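Local coordinates for S12 family peptidase (Streptomyces sp. 82F2, PDB 3WWX), which is a D-stereospecific amidohydrolase of the S12 peptidase family, probably cleaving amide bonds on the carbonyl side of D-amino acid residues with an acyl-enzyme serine mechanism, at residues A[175-178]-A[179-182]. Residues are numbered along the deposited sequence; the frame is centred on the assembly and turned at random.
Sequences GRPY and GKAV
Tyr178 and Gly179 meet where a loop becomes a helix, and the tyrosine, followed outward from its CB, illustrates how the first turn of a helix can be tied into a protein core. CB lies 3.3 Å from Gly179 N, and with chi1 at 93°, well away from a staggered value, the ring swings over the peptide that follows it. Gly179 N therefore sits over one face, 3.1 Å from Tyr178 CG, and Gly179 CA makes a CH-pi contact, 4.1 Å from the centroid and almost on the ring normal. Farther out, Tyr178 CD2 touches Val182 CG2 at 4.0 Å and CE2 lies equally near that methyl; the two side chains run alongside each other in the same direction. At the tip, OH is hydrogen-bonded to Glu239, which fixes the far end of the ring.

The backbone winds up beneath. Lys180 N binds Pro177 O at 3.0 Å, from above the carbonyl plane, while Val182 N reaches Tyr178 O at 3.1 Å, in the carbonyl plane and nearly straight (161°); Ala181 N adds a weak bond to the same oxygen. Across the turn, the aliphatic part of Lys180 lies over one face of the Arg176 guanidinium, CD 3.8 Å from NH2. The two chains cross at about a right angle, and the last bend of Lys180, at chi4, turns NZ away, so that it stands 5.2 Å from Arg176 NH2 and the two like charges are not in contact.

Val182 and Ala181 both pack on Val62 of helix 55-68. The whole is a helix N-terminus at the short, three-residue link between two consecutive helices, 160-174 and 178-187, in the helical part of the beta-lactamase-like fold.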
loop_
_atom_site.group_PDB
_atom_site.type_symbol
_atom_site.label_atom_id
_atom_site.label_comp_id
_atom_site.label_asym_id
_atom_site.label_seq_id
_atom_site.Cartn_x
_atom_site.Cartn_y
_atom_site.Cartn_z
ATOM N N GLY A 175 -12.037 -2.881 19.396
ATOM C CA GLY A 175 -13.391 -2.365 19.568
ATOM C C GLY A 175 -13.684 -1.049 18.874
ATOM O O GLY A 175 -14.728 -0.442 19.108
ATOM N N ARG A 176 -12.782 -0.600 17.998
ATOM C CA ARG A 176 -12.988 0.644 17.260
ATOM C C ARG A 176 -12.572 0.437 15.797
ATOM O O ARG A 176 -11.804 -0.464 15.511
ATOM C CB ARG A 176 -12.133 1.770 17.840
ATOM C CG ARG A 176 -12.351 2.090 19.326
ATOM C CD ARG A 176 -11.606 3.354 19.707
ATOM N NE ARG A 176 -12.268 4.550 19.193
ATOM C CZ ARG A 176 -11.710 5.758 19.120
ATOM N NH1 ARG A 176 -10.457 5.954 19.518
ATOM N NH2 ARG A 176 -12.413 6.774 18.635
ATOM N N PRO A 177 -13.075 1.282 14.886
ATOM C CA PRO A 177 -12.659 1.148 13.486
ATOM C C PRO A 177 -11.141 1.219 13.326
ATOM O O PRO A 177 -10.459 1.926 14.077
ATOM C CB PRO A 177 -13.355 2.326 12.809
ATOM C CG PRO A 177 -14.566 2.594 13.680
ATOM C CD PRO A 177 -14.040 2.382 15.061
ATOM N N TYR A 178 -10.609 0.470 12.364
ATOM C CA TYR A 178 -9.158 0.314 12.256
ATOM C C TYR A 178 -8.457 1.662 12.024
ATOM O O TYR A 178 -7.309 1.851 12.451
ATOM C CB TYR A 178 -8.786 -0.705 11.155
ATOM C CG TYR A 178 -8.531 -0.044 9.840
ATOM C CD1 TYR A 178 -9.566 0.310 9.018
ATOM C CD2 TYR A 178 -7.235 0.300 9.465
ATOM C CE1 TYR A 178 -9.331 1.006 7.810
ATOM C CE2 TYR A 178 -6.988 0.968 8.274
ATOM C CZ TYR A 178 -8.040 1.313 7.462
ATOM O OH TYR A 178 -7.769 1.988 6.298
ATOM N N GLY A 179 -9.124 2.599 11.358
ATOM C CA GLY A 179 -8.533 3.894 11.063
ATOM C C GLY A 179 -8.155 4.645 12.325
ATOM O O GLY A 179 -7.190 5.399 12.342
ATOM N N LYS A 180 -8.941 4.465 13.375
ATOM C CA LYS A 180 -8.641 5.137 14.636
ATOM C C LYS A 180 -7.323 4.614 15.202
ATOM O O LYS A 180 -6.551 5.371 15.791
ATOM C CB LYS A 180 -9.777 4.939 15.647
ATOM C CG LYS A 180 -11.110 5.475 15.211
ATOM C CD LYS A 180 -11.137 6.992 15.087
ATOM C CE LYS A 180 -12.553 7.491 14.796
ATOM N NZ LYS A 180 -13.061 6.996 13.481
ATOM N N ALA A 181 -7.031 3.334 14.990
ATOM C CA ALA A 181 -5.775 2.753 15.458
ATOM C C ALA A 181 -4.594 3.323 14.660
ATOM O O ALA A 181 -3.551 3.676 15.212
ATOM C CB ALA A 181 -5.808 1.227 15.347
ATOM N N VAL A 182 -4.762 3.449 13.348
ATOM C CA VAL A 182 -3.733 4.055 12.518
ATOM C C VAL A 182 -3.475 5.493 12.957
ATOM O O VAL A 182 -2.321 5.906 13.088
ATOM C CB VAL A 182 -4.123 3.988 11.025
ATOM C CG1 VAL A 182 -3.139 4.748 10.184
ATOM C CG2 VAL A 182 -4.182 2.558 10.577
#